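Local coordinates for protein CTP:phosphocholine Cytidylyltransferase (Streptococcus pneumoniae, PDB 1JYK) that catalyses the transfer of a cytidylyl group from CTP to phosphocholine, yielding CDP-choline and pyrophosphate, at residues 28-33 with 64-69; 133-138 with 180-185; 195-200 with 212-217. One frame throughout, in Å; residues are numbered along the deposited sequence.

Interaction 1: 28-33 with 64-69; sequences AIILAA and EFLKEK
L66 closes on A28 and I30 within a beta-alpha-beta crossover: a long connection with two short strands separates strand 27-32 from helix 58-68, which then leads to the parallel neighbouring strand 74-78 at the start of the Rossmann-like sheet of this nucleotidyltransferase. The two touching segments meet through methyl groups alone, and no hydrogen bond passes between them. L66 leaves the helix with CB directed at the strand, though CB itself makes no close approach. Its CG lies anti to the carbonyl carbon (chi1 -75°), which turns the fork of the side chain down onto the sheet face. From CG the two methyls part company. CD2 rests on A28, 3.8 Å from A28 CB, and its other flank lies near the ring of F135, a residue of the 133-138 loop. CD1 also reaches A28 CB, at 3.9 Å, so the single methyl of A28 sits against both prongs of the leucine. The same CD1 then extends toward I30, whose chain runs out straight through CG1 (chi2 -179°) to offer its CD1; this second contact is the looser one. I30 is also touched by I59, Q62 and I63 from the preceding turns of the helix. I29, between the two contacting residues, points from the opposite face of the sheet. Beyond I30 the strand leads into a glycine-rich loop that, as in related nucleotidyltransferases, probably lines the nucleotide pocket. In the segment 64-69, E68 N bonds to E64 O four residues back, whereas K69 N bonds to L66 O three residues back at 3.0 Å, with a weak second link to F65 O at 3.4 Å.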
ATOM      1  N   ALA A  28       5.034   9.439  -2.520  1.00 15.96           N
ATOM      2  CA  ALA A  28       4.263   8.358  -1.929  1.00 14.84           C
ATOM      3  C   ALA A  28       2.831   8.345  -2.442  1.00 15.18           C
ATOM      4  O   ALA A  28       2.212   9.394  -2.629  1.00 16.19           O
ATOM      5  CB  ALA A  28       4.269   8.479  -0.411  1.00 14.29           C
ATOM      6  N   ILE A  29       2.321   7.143  -2.672  1.00 14.51           N
ATOM      7  CA  ILE A  29       0.958   6.935  -3.134  1.00 14.49           C
ATOM      8  C   ILE A  29       0.280   6.125  -2.034  1.00 14.01           C
ATOM      9  O   ILE A  29       0.772   5.062  -1.651  1.00 14.31           O
ATOM     10  CB  ILE A  29       0.926   6.121  -4.459  1.00 14.02           C
ATOM     11  CG1 ILE A  29       1.511   6.952  -5.600  1.00 14.68           C
ATOM     12  CG2 ILE A  29      -0.496   5.691  -4.775  1.00 13.76           C
ATOM     13  CD1 ILE A  29       2.091   6.110  -6.732  1.00 14.04           C
ATOM     14  N   ILE A  30      -0.828   6.632  -1.510  1.00 13.44           N
ATOM     15  CA  ILE A  30      -1.557   5.934  -0.461  1.00 13.09           C
ATOM     16  C   ILE A  30      -2.890   5.451  -1.024  1.00 14.18           C
ATOM     17  O   ILE A  30      -3.688   6.243  -1.545  1.00 13.55           O
ATOM     18  CB  ILE A  30      -1.803   6.851   0.771  1.00 12.03           C
ATOM     19  CG1 ILE A  30      -0.468   7.416   1.267  1.00 12.82           C
ATOM     20  CG2 ILE A  30      -2.498   6.066   1.883  1.00 11.59           C
ATOM     21  CD1 ILE A  30      -0.586   8.318   2.489  1.00 13.01           C
ATOM     22  N   LEU A  31      -3.120   4.146  -0.934  1.00 13.57           N
ATOM     23  CA  LEU A  31      -4.344   3.547  -1.446  1.00 14.52           C
ATOM     24  C   LEU A  31      -5.433   3.589  -0.378  1.00 14.73           C
ATOM     25  O   LEU A  31      -5.414   2.805   0.571  1.00 16.73           O
ATOM     26  CB  LEU A  31      -4.071   2.102  -1.878  1.00 14.54           C
ATOM     27  CG  LEU A  31      -2.909   1.905  -2.858  1.00 14.83           C
ATOM     28  CD1 LEU A  31      -2.691   0.415  -3.107  1.00 15.74           C
ATOM     29  CD2 LEU A  31      -3.199   2.627  -4.160  1.00 16.42           C
ATOM     30  N   ALA A  32      -6.384   4.507  -0.543  1.00 13.99           N
ATOM     31  CA  ALA A  32      -7.461   4.671   0.424  1.00 14.04           C
ATOM     32  C   ALA A  32      -8.857   4.809  -0.210  1.00 15.10           C
ATOM     33  O   ALA A  32      -9.733   5.456   0.365  1.00 15.55           O
ATOM     34  CB  ALA A  32      -7.165   5.901   1.298  1.00 13.97           C
ATOM     35  N   ALA A  33      -9.078   4.190  -1.368  1.00 15.26           N
ATOM     36  CA  ALA A  33     -10.372   4.304  -2.043  1.00 16.23           C
ATOM     37  C   ALA A  33     -11.410   3.220  -1.742  1.00 16.55           C
ATOM     38  O   ALA A  33     -12.612   3.459  -1.872  1.00 16.82           O
ATOM     39  CB  ALA A  33     -10.151   4.391  -3.549  1.00 15.57           C
ATOM     40  N   GLU A  64       2.375  11.805   8.403  1.00 12.95           N
ATOM     41  CA  GLU A  64       3.353  12.473   9.260  1.00 13.87           C
ATOM     42  C   GLU A  64       4.716  11.776   9.225  1.00 14.44           C
ATOM     43  O   GLU A  64       5.752  12.442   9.234  1.00 14.27           O
ATOM     44  CB  GLU A  64       2.807  12.581  10.687  1.00 13.18           C
ATOM     45  CG  GLU A  64       1.805  13.718  10.803  1.00 14.41           C
ATOM     46  CD  GLU A  64       1.052  13.748  12.116  1.00 16.78           C
ATOM     47  OE1 GLU A  64      -0.109  14.208  12.114  1.00 17.72           O
ATOM     48  OE2 GLU A  64       1.610  13.327  13.148  1.00 16.76           O
ATOM     49  N   PHE A  65       4.714  10.444   9.170  1.00 14.73           N
ATOM     50  CA  PHE A  65       5.961   9.683   9.094  1.00 13.58           C
ATOM     51  C   PHE A  65       6.679  10.076   7.813  1.00 12.94           C
ATOM     52  O   PHE A  65       7.887  10.302   7.803  1.00 13.41           O
ATOM     53  CB  PHE A  65       5.673   8.178   9.052  1.00 14.51           C
ATOM     54  CG  PHE A  65       5.727   7.502  10.395  1.00 16.92           C
ATOM     55  CD1 PHE A  65       5.326   6.176  10.530  1.00 17.19           C
ATOM     56  CD2 PHE A  65       6.179   8.180  11.526  1.00 16.96           C
ATOM     57  CE1 PHE A  65       5.375   5.536  11.764  1.00 17.00           C
ATOM     58  CE2 PHE A  65       6.230   7.547  12.761  1.00 17.05           C
ATOM     59  CZ  PHE A  65       5.827   6.224  12.880  1.00 17.06           C
ATOM     60  N   LEU A  66       5.915  10.159   6.729  1.00 11.97           N
ATOM     61  CA  LEU A  66       6.456  10.511   5.426  1.00 12.82           C
ATOM     62  C   LEU A  66       7.075  11.904   5.391  1.00 13.66           C
ATOM     63  O   LEU A  66       8.211  12.075   4.951  1.00 13.85           O
ATOM     64  CB  LEU A  66       5.356  10.430   4.372  1.00 13.78           C
ATOM     65  CG  LEU A  66       4.953   9.018   3.951  1.00 12.92           C
ATOM     66  CD1 LEU A  66       3.554   9.049   3.332  1.00 11.76           C
ATOM     67  CD2 LEU A  66       5.983   8.474   2.963  1.00 12.54           C
ATOM     68  N   LYS A  67       6.321  12.897   5.852  1.00 15.24           N
ATOM     69  CA  LYS A  67       6.806  14.270   5.856  1.00 16.14           C
ATOM     70  C   LYS A  67       7.993  14.452   6.796  1.00 17.06           C
ATOM     71  O   LYS A  67       8.864  15.285   6.546  1.00 18.04           O
ATOM     72  CB  LYS A  67       5.665  15.219   6.226  1.00 16.63           C
ATOM     73  CG  LYS A  67       4.463  15.044   5.308  1.00 18.45           C
ATOM     74  CD  LYS A  67       3.608  16.285   5.252  1.00 20.19           C
ATOM     75  CE  LYS A  67       4.174  17.286   4.275  1.00 19.11           C
ATOM     76  NZ  LYS A  67       3.526  18.588   4.490  1.00 17.18           N
ATOM     77  N   GLU A  68       8.034  13.671   7.871  1.00 17.71           N
ATOM     78  CA  GLU A  68       9.145  13.753   8.814  1.00 20.09           C
ATOM     79  C   GLU A  68      10.430  13.375   8.089  1.00 19.78           C
ATOM     80  O   GLU A  68      11.522  13.789   8.485  1.00 19.65           O
ATOM     81  CB  GLU A  68       8.932  12.787   9.977  1.00 23.09           C
ATOM     82  CG  GLU A  68       8.645  13.459  11.304  1.00 32.24           C
ATOM     83  CD  GLU A  68       7.634  12.689  12.133  1.00 35.74           C
ATOM     84  OE1 GLU A  68       7.927  11.531  12.505  1.00 36.09           O
ATOM     85  OE2 GLU A  68       6.547  13.245  12.409  1.00 38.07           O
ATOM     86  N   LYS A  69      10.287  12.581   7.028  1.00 18.63           N
ATOM     87  CA  LYS A  69      11.425  12.119   6.242  1.00 18.16           C
ATOM     88  C   LYS A  69      11.647  12.910   4.964  1.00 18.69           C
ATOM     89  O   LYS A  69      12.501  12.557   4.146  1.00 19.45           O
ATOM     90  CB  LYS A  69      11.249  10.643   5.900  1.00 18.93           C
ATOM     91  CG  LYS A  69      11.241   9.751   7.112  1.00 19.84           C
ATOM     92  CD  LYS A  69      12.634   9.614   7.671  1.00 23.34           C
ATOM     93  CE  LYS A  69      12.615   9.086   9.088  1.00 24.51           C
ATOM     94  NZ  LYS A  69      14.000   9.010   9.623  1.00 28.69           N
TER

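Interaction 2: 133-138 with 180-185; sequences NMFRND and SGVSFW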
ATOM      1  N   ASN A 133       8.951   4.053  11.786  1.00 18.90           N
ATOM      2  CA  ASN A 133       9.125   4.826  10.554  1.00 18.23           C
ATOM      3  C   ASN A 133      10.278   4.306   9.691  1.00 17.16           C
ATOM      4  O   ASN A 133      11.449   4.624   9.821  1.00 17.73           O
ATOM      5  CB  ASN A 133       9.324   6.310  10.815  1.00 16.25           C
ATOM      6  CG  ASN A 133       9.165   7.132   9.544  1.00 17.33           C
ATOM      7  OD1 ASN A 133       9.000   6.579   8.450  1.00 15.69           O
ATOM      8  ND2 ASN A 133       9.212   8.451   9.681  1.00 16.26           N
HETATM    9  N   MSE A 134       9.799   3.506   8.783  1.00 18.17           N
HETATM   10  CA  MSE A 134      10.355   2.698   7.722  1.00 19.18           C
HETATM   11  C   MSE A 134      10.820   3.510   6.514  1.00 18.58           C
HETATM   12  O   MSE A 134      11.715   3.101   5.768  1.00 17.57           O
HETATM   13  CB  MSE A 134       9.092   2.081   7.420  1.00 26.55           C
HETATM   14  CG  MSE A 134       8.694   1.296   6.379  1.00 26.01           C
HETATM   15 SE   MSE A 134       7.120   1.473   7.205  1.00 32.25          SE
HETATM   16  CE  MSE A 134       7.285  -0.144   8.459  1.00 28.10           C
ATOM     17  N   PHE A 135      10.120   4.617   6.289  1.00 16.69           N
ATOM     18  CA  PHE A 135      10.358   5.466   5.139  1.00 15.51           C
ATOM     19  C   PHE A 135      11.686   6.186   5.098  1.00 16.07           C
ATOM     20  O   PHE A 135      12.157   6.708   6.107  1.00 16.11           O
ATOM     21  CB  PHE A 135       9.217   6.478   5.016  1.00 14.14           C
ATOM     22  CG  PHE A 135       7.859   5.842   4.986  1.00 14.56           C
ATOM     23  CD1 PHE A 135       7.511   4.959   3.959  1.00 15.26           C
ATOM     24  CD2 PHE A 135       6.932   6.097   5.994  1.00 14.15           C
ATOM     25  CE1 PHE A 135       6.257   4.338   3.939  1.00 15.41           C
ATOM     26  CE2 PHE A 135       5.673   5.482   5.988  1.00 15.32           C
ATOM     27  CZ  PHE A 135       5.336   4.600   4.956  1.00 15.61           C
ATOM     28  N   ARG A 136      12.291   6.195   3.918  1.00 17.42           N
ATOM     29  CA  ARG A 136      13.549   6.901   3.707  1.00 19.82           C
ATOM     30  C   ARG A 136      13.565   7.475   2.300  1.00 19.47           C
ATOM     31  O   ARG A 136      12.930   6.932   1.389  1.00 17.49           O
ATOM     32  CB  ARG A 136      14.770   5.994   3.903  1.00 22.18           C
ATOM     33  CG  ARG A 136      14.499   4.515   4.002  1.00 28.38           C
ATOM     34  CD  ARG A 136      15.683   3.796   4.644  1.00 30.13           C
ATOM     35  NE  ARG A 136      16.930   4.550   4.504  1.00 35.85           N
ATOM     36  CZ  ARG A 136      17.725   4.894   5.519  1.00 37.11           C
ATOM     37  NH1 ARG A 136      17.410   4.555   6.764  1.00 37.35           N
ATOM     38  NH2 ARG A 136      18.838   5.588   5.292  1.00 37.44           N
ATOM     39  N   ASN A 137      14.291   8.578   2.125  1.00 19.73           N
ATOM     40  CA  ASN A 137      14.370   9.210   0.814  1.00 21.73           C
ATOM     41  C   ASN A 137      15.657   8.876   0.052  1.00 21.01           C
ATOM     42  O   ASN A 137      15.985   9.535  -0.932  1.00 21.58           O
ATOM     43  CB  ASN A 137      14.193  10.736   0.945  1.00 21.57           C
ATOM     44  CG  ASN A 137      15.356  11.419   1.666  1.00 22.20           C
ATOM     45  OD1 ASN A 137      16.246  10.770   2.213  1.00 23.01           O
ATOM     46  ND2 ASN A 137      15.343  12.748   1.661  1.00 23.21           N
ATOM     47  N   ASP A 138      16.361   7.833   0.484  1.00 20.72           N
ATOM     48  CA  ASP A 138      17.605   7.448  -0.171  1.00 21.88           C
ATOM     49  C   ASP A 138      17.613   6.020  -0.737  1.00 22.22           C
ATOM     50  O   ASP A 138      18.673   5.475  -1.045  1.00 21.55           O
ATOM     51  CB  ASP A 138      18.763   7.625   0.804  1.00 21.53           C
ATOM     52  CG  ASP A 138      18.607   6.772   2.038  1.00 23.71           C
ATOM     53  OD1 ASP A 138      17.555   6.106   2.175  1.00 23.78           O
ATOM     54  OD2 ASP A 138      19.538   6.765   2.868  1.00 24.85           O
ATOM     55  N   SER A 180       3.303  -6.699   2.747  1.00 15.42           N
ATOM     56  CA  SER A 180       2.712  -6.056   3.914  1.00 15.02           C
ATOM     57  C   SER A 180       2.035  -4.696   3.792  1.00 15.93           C
ATOM     58  O   SER A 180       1.551  -4.167   4.792  1.00 15.99           O
ATOM     59  CB  SER A 180       3.776  -5.983   5.013  1.00 16.24           C
ATOM     60  OG  SER A 180       4.493  -7.205   5.087  1.00 16.35           O
ATOM     61  N   GLY A 181       2.003  -4.120   2.601  1.00 15.21           N
ATOM     62  CA  GLY A 181       1.347  -2.831   2.469  1.00 16.04           C
ATOM     63  C   GLY A 181       2.265  -1.632   2.362  1.00 16.22           C
ATOM     64  O   GLY A 181       1.797  -0.492   2.368  1.00 16.81           O
ATOM     65  N   VAL A 182       3.572  -1.875   2.304  1.00 15.05           N
ATOM     66  CA  VAL A 182       4.543  -0.799   2.141  1.00 13.55           C
ATOM     67  C   VAL A 182       5.596  -1.310   1.167  1.00 13.78           C
ATOM     68  O   VAL A 182       6.215  -2.354   1.393  1.00 13.31           O
ATOM     69  CB  VAL A 182       5.238  -0.394   3.479  1.00 14.02           C
ATOM     70  CG1 VAL A 182       6.213   0.755   3.225  1.00 13.58           C
ATOM     71  CG2 VAL A 182       4.198   0.020   4.517  1.00 14.27           C
ATOM     72  N   SER A 183       5.774  -0.585   0.070  1.00 12.61           N
ATOM     73  CA  SER A 183       6.752  -0.955  -0.944  1.00 13.44           C
ATOM     74  C   SER A 183       7.243   0.306  -1.646  1.00 13.86           C
ATOM     75  O   SER A 183       6.571   1.338  -1.618  1.00 15.04           O
ATOM     76  CB  SER A 183       6.127  -1.923  -1.963  1.00 14.19           C
ATOM     77  OG  SER A 183       5.023  -1.349  -2.654  1.00 13.16           O
ATOM     78  N   PHE A 184       8.419   0.227  -2.257  1.00 13.85           N
ATOM     79  CA  PHE A 184       8.999   1.354  -2.980  1.00 14.24           C
ATOM     80  C   PHE A 184       9.414   0.875  -4.365  1.00 14.81           C
ATOM     81  O   PHE A 184       9.887  -0.250  -4.517  1.00 14.50           O
ATOM     82  CB  PHE A 184      10.219   1.901  -2.240  1.00 15.47           C
ATOM     83  CG  PHE A 184      10.960   2.962  -3.003  1.00 15.90           C
ATOM     84  CD1 PHE A 184      10.534   4.293  -2.968  1.00 16.82           C
ATOM     85  CD2 PHE A 184      12.072   2.634  -3.776  1.00 14.88           C
ATOM     86  CE1 PHE A 184      11.204   5.281  -3.692  1.00 14.75           C
ATOM     87  CE2 PHE A 184      12.747   3.611  -4.504  1.00 15.36           C
ATOM     88  CZ  PHE A 184      12.312   4.937  -4.463  1.00 16.18           C
ATOM     89  N   TRP A 185       9.246   1.728  -5.366  1.00 14.94           N
ATOM     90  CA  TRP A 185       9.582   1.353  -6.735  1.00 15.71           C
ATOM     91  C   TRP A 185      10.494   2.355  -7.413  1.00 16.32           C
ATOM     92  O   TRP A 185      10.189   3.550  -7.438  1.00 16.19           O
ATOM     93  CB  TRP A 185       8.287   1.176  -7.529  1.00 13.69           C
ATOM     94  CG  TRP A 185       7.415   0.218  -6.825  1.00 14.46           C
ATOM     95  CD1 TRP A 185       6.454   0.508  -5.897  1.00 14.42           C
ATOM     96  CD2 TRP A 185       7.552  -1.208  -6.837  1.00 15.08           C
ATOM     97  NE1 TRP A 185       5.999  -0.653  -5.313  1.00 15.33           N
ATOM     98  CE2 TRP A 185       6.652  -1.720  -5.870  1.00 14.54           C
ATOM     99  CE3 TRP A 185       8.357  -2.105  -7.556  1.00 14.94           C
ATOM    100  CZ2 TRP A 185       6.537  -3.092  -5.610  1.00 15.68           C
ATOM    101  CZ3 TRP A 185       8.239  -3.462  -7.302  1.00 13.86           C
ATOM    102  CH2 TRP A 185       7.333  -3.944  -6.333  1.00 14.53           C
TER
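V182 points one methyl, CG1, at the loop 133-138, where two consecutive side chains receive it. CG1 lies anti to the backbone N (chi1 -179°), which carries it forward off the strand. It comes in at a slant to the F135 ring, its nearest ring atom being F135 CE1 at 3.7 Å, and it also meets the selenomethionine M134, with M134 CG at 4.0 Å and the selenium slightly farther. The two loop side chains also meet each other: M134 SE stands 4.2 Å above one face of the F135 ring, displaced toward the rim. In M134, CG anti to the backbone N (chi1 169°) and an extended chi2 bring the selenium over the ring; the bend at chi3 only turns the terminal methyl. V182 CG1 thus meets both the M134 chain and the F135 ring.

The loop has no regular structure, and local bonds shape it. N133 OD1 accepts from F135 N at 3.1 Å, forming an Asx turn, although the donor is tilted 28° from the carbonyl plane. On the exposed side, R136 grips D138 side-on: NE goes to OD1 and NH2 to OD2, the latter bond measuring 2.8 Å and using the syn lone pair.

Y122 presents its ring to F135 in an edge-to-face stack and its hydroxyl to R136 O. M134 and V182 share F145 of strand 142-149 and I234 of strand 234-236, while strand 182-185 itself runs antiparallel between strands 121-125 and 142-149, placing the loop over one face of the central sheet.

Interaction 3: 195-200 with 212-217; sequences SFIDKA and DNMVKD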
ATOM      1  N   SER A 195       4.128  -0.408 -18.333  1.00 19.02           N
ATOM      2  CA  SER A 195       3.871  -1.072 -19.601  1.00 19.83           C
ATOM      3  C   SER A 195       2.962  -2.285 -19.361  1.00 18.71           C
ATOM      4  O   SER A 195       2.071  -2.578 -20.167  1.00 17.39           O
ATOM      5  CB  SER A 195       5.190  -1.496 -20.251  1.00 19.95           C
ATOM      6  OG  SER A 195       5.674  -2.699 -19.685  1.00 23.70           O
ATOM      7  N   PHE A 196       3.179  -2.983 -18.249  1.00 19.00           N
ATOM      8  CA  PHE A 196       2.355  -4.140 -17.908  1.00 18.50           C
ATOM      9  C   PHE A 196       0.946  -3.661 -17.571  1.00 17.77           C
ATOM     10  O   PHE A 196      -0.046  -4.326 -17.885  1.00 17.34           O
ATOM     11  CB  PHE A 196       2.928  -4.885 -16.694  1.00 17.97           C
ATOM     12  CG  PHE A 196       4.319  -5.409 -16.898  1.00 19.90           C
ATOM     13  CD1 PHE A 196       5.190  -5.532 -15.819  1.00 20.17           C
ATOM     14  CD2 PHE A 196       4.768  -5.773 -18.167  1.00 20.74           C
ATOM     15  CE1 PHE A 196       6.490  -6.009 -15.997  1.00 20.54           C
ATOM     16  CE2 PHE A 196       6.064  -6.250 -18.357  1.00 20.66           C
ATOM     17  CZ  PHE A 196       6.928  -6.367 -17.268  1.00 22.03           C
ATOM     18  N   ILE A 197       0.869  -2.502 -16.924  1.00 17.79           N
ATOM     19  CA  ILE A 197      -0.412  -1.921 -16.542  1.00 16.73           C
ATOM     20  C   ILE A 197      -1.193  -1.535 -17.798  1.00 16.01           C
ATOM     21  O   ILE A 197      -2.377  -1.858 -17.922  1.00 15.96           O
ATOM     22  CB  ILE A 197      -0.213  -0.664 -15.658  1.00 16.62           C
ATOM     23  CG1 ILE A 197       0.170  -1.090 -14.232  1.00 14.74           C
ATOM     24  CG2 ILE A 197      -1.480   0.191 -15.670  1.00 13.84           C
ATOM     25  CD1 ILE A 197       0.621   0.055 -13.339  1.00 15.16           C
ATOM     26  N   ASP A 198      -0.517  -0.847 -18.718  1.00 16.58           N
ATOM     27  CA  ASP A 198      -1.147  -0.414 -19.965  1.00 16.90           C
ATOM     28  C   ASP A 198      -1.721  -1.627 -20.673  1.00 17.23           C
ATOM     29  O   ASP A 198      -2.889  -1.640 -21.053  1.00 17.59           O
ATOM     30  CB  ASP A 198      -0.130   0.257 -20.886  1.00 17.05           C
ATOM     31  CG  ASP A 198       0.295   1.626 -20.394  1.00 16.94           C
ATOM     32  OD1 ASP A 198       1.365   2.093 -20.828  1.00 18.14           O
ATOM     33  OD2 ASP A 198      -0.432   2.231 -19.578  1.00 19.41           O
ATOM     34  N   LYS A 199      -0.890  -2.651 -20.834  1.00 17.86           N
ATOM     35  CA  LYS A 199      -1.303  -3.884 -21.502  1.00 18.61           C
ATOM     36  C   LYS A 199      -2.503  -4.556 -20.848  1.00 17.76           C
ATOM     37  O   LYS A 199      -3.425  -4.984 -21.537  1.00 17.97           O
ATOM     38  CB  LYS A 199      -0.135  -4.878 -21.562  1.00 20.44           C
ATOM     39  CG  LYS A 199      -0.485  -6.225 -22.203  1.00 23.01           C
ATOM     40  CD  LYS A 199       0.655  -7.229 -22.041  1.00 25.44           C
ATOM     41  CE  LYS A 199       1.797  -6.952 -23.022  1.00 27.16           C
ATOM     42  NZ  LYS A 199       2.605  -8.174 -23.319  1.00 29.68           N
ATOM     43  N   ALA A 200      -2.498  -4.656 -19.520  1.00 16.61           N
ATOM     44  CA  ALA A 200      -3.604  -5.292 -18.820  1.00 15.53           C
ATOM     45  C   ALA A 200      -4.901  -4.502 -18.966  1.00 16.10           C
ATOM     46  O   ALA A 200      -5.969  -5.079 -19.193  1.00 15.92           O
ATOM     47  CB  ALA A 200      -3.259  -5.458 -17.342  1.00 16.34           C
ATOM     48  N   ASP A 212      -0.841  -5.402  -7.303  1.00 16.91           N
ATOM     49  CA  ASP A 212       0.253  -6.331  -7.032  1.00 16.93           C
ATOM     50  C   ASP A 212       0.414  -7.396  -8.109  1.00 16.64           C
ATOM     51  O   ASP A 212       1.524  -7.878  -8.352  1.00 16.82           O
ATOM     52  CB  ASP A 212       0.031  -7.019  -5.692  1.00 17.82           C
ATOM     53  CG  ASP A 212      -0.181  -6.039  -4.582  1.00 19.08           C
ATOM     54  OD1 ASP A 212       0.820  -5.634  -3.956  1.00 20.22           O
ATOM     55  OD2 ASP A 212      -1.350  -5.666  -4.345  1.00 22.20           O
ATOM     56  N   ASN A 213      -0.690  -7.772  -8.743  1.00 16.83           N
ATOM     57  CA  ASN A 213      -0.629  -8.781  -9.790  1.00 17.00           C
ATOM     58  C   ASN A 213       0.390  -8.361 -10.799  1.00 18.02           C
ATOM     59  O   ASN A 213       0.911  -9.163 -11.564  1.00 18.09           O
ATOM     60  CB  ASN A 213      -1.963  -8.911 -10.491  1.00 15.75           C
ATOM     61  CG  ASN A 213      -2.837  -9.943  -9.853  1.00 15.58           C
ATOM     62  OD1 ASN A 213      -3.710  -9.623  -9.049  1.00 16.55           O
ATOM     63  ND2 ASN A 213      -2.612 -11.201 -10.202  1.00 16.33           N
HETATM   64  N   MSE A 214       0.721  -7.088 -10.810  1.00 20.29           N
HETATM   65  CA  MSE A 214       1.656  -6.739 -11.821  1.00 21.63           C
HETATM   66  C   MSE A 214       3.102  -6.889 -11.589  1.00 20.63           C
HETATM   67  O   MSE A 214       3.909  -6.865 -12.516  1.00 19.76           O
HETATM   68  CB  MSE A 214       1.167  -5.477 -12.435  1.00 25.25           C
HETATM   69  CG  MSE A 214       0.686  -6.143 -13.665  1.00 34.51           C
HETATM   70 SE   MSE A 214      -0.141  -4.968 -14.526  1.00 29.13          SE
HETATM   71  CE  MSE A 214      -1.935  -5.569 -13.758  1.00 34.88           C
ATOM     72  N   VAL A 215       3.405  -7.203 -10.342  1.00 19.13           N
ATOM     73  CA  VAL A 215       4.750  -7.493  -9.977  1.00 18.21           C
ATOM     74  C   VAL A 215       4.746  -9.026  -9.963  1.00 18.04           C
ATOM     75  O   VAL A 215       5.627  -9.662 -10.543  1.00 18.41           O
ATOM     76  CB  VAL A 215       5.067  -6.958  -8.592  1.00 18.42           C
ATOM     77  CG1 VAL A 215       6.514  -7.293  -8.230  1.00 15.45           C
ATOM     78  CG2 VAL A 215       4.834  -5.454  -8.561  1.00 18.15           C
ATOM     79  N   LYS A 216       3.734  -9.609  -9.328  1.00 17.25           N
ATOM     80  CA  LYS A 216       3.631 -11.065  -9.225  1.00 18.07           C
ATOM     81  C   LYS A 216       3.609 -11.779 -10.570  1.00 18.84           C
ATOM     82  O   LYS A 216       4.344 -12.745 -10.779  1.00 19.22           O
ATOM     83  CB  LYS A 216       2.378 -11.466  -8.445  1.00 19.16           C
ATOM     84  CG  LYS A 216       2.085 -12.966  -8.477  1.00 21.11           C
ATOM     85  CD  LYS A 216       0.863 -13.309  -7.638  1.00 25.58           C
ATOM     86  CE  LYS A 216       0.606 -14.806  -7.595  1.00 28.48           C
ATOM     87  NZ  LYS A 216       0.090 -15.319  -8.896  1.00 33.23           N
ATOM     88  N   ASP A 217       2.768 -11.297 -11.479  1.00 18.65           N
ATOM     89  CA  ASP A 217       2.614 -11.917 -12.794  1.00 18.44           C
ATOM     90  C   ASP A 217       3.715 -11.607 -13.807  1.00 18.12           C
ATOM     91  O   ASP A 217       3.689 -12.122 -14.921  1.00 19.65           O
ATOM     92  CB  ASP A 217       1.244 -11.544 -13.375  1.00 16.41           C
ATOM     93  CG  ASP A 217       0.083 -12.061 -12.524  1.00 17.67           C
ATOM     94  OD1 ASP A 217      -1.034 -11.515 -12.634  1.00 19.68           O
ATOM     95  OD2 ASP A 217       0.273 -13.021 -11.742  1.00 22.50           O
TER
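M214, a selenomethionine, lays its selenium over the backbone of the facing helix, with M214 SE 3.4 Å from F196 O. The oxygen is already engaged: A200 N donates to F196 O at 3.0 Å in the ordinary helical pattern, so the selenium adds a nonbonded contact to an oxygen that has its hydrogen bond. Round the same selenium lie F196 CB, at 3.8 Å, and I197 CG1, which crosses the end of the M214 chain aslant. The chain is straight through chi2 and then bends at chi3 (-96°), which swings the terminal methyl up the helix to A200, where M214 CE stops 3.8 Å from A200 CB. One long flexible side chain therefore spans positions i, i+1 and i+4 of its neighbour. The F196 ring stays to one flank, with F196 CD1 3.8 Å from M214 O and the approach oblique to the ring plane.

This is the docking of the short helix 213-216 against helix 187-201, the helix that directly follows strand 182-185 of the central sheet. Helix 108-112 closes the same apolar patch: its F108 touches I197, A200 and M214 alike.

The short helix carries its own braces. D212 O accepts from both V215 N and K216 N, and D217 N returns to N213 O. Across that turn the side chains are joined too, N213 ND2 giving a 2.9 Å bond to D217 OD1 on the syn side, 33° out of the carboxylate plane. K216 NZ faces the other carboxylate oxygen, D217 OD2, in a long salt bridge of 3.7 Å.

From the N terminus, interaction 1 closes first, bringing helix 58-68 back onto strand 27-32. Interaction 2 opens only later: it joins the loop after strand 128-130 to strand 182-185, closing a loop rich in strands. Interaction 3 comes last, with a short connection between helix 187-201 and helix 213-216. The three lie in series, so none nests in or crosses another. They still meet in space. F65 O and N133 ND2 probably form a hydrogen bond between interactions 1 and 2, both of which reach the same sheet, and W185 CH2 packs on V215 CG2 between interactions 2 and 3. Interactions 1 and 3 do not touch and lie on opposite sides of the chain's centre.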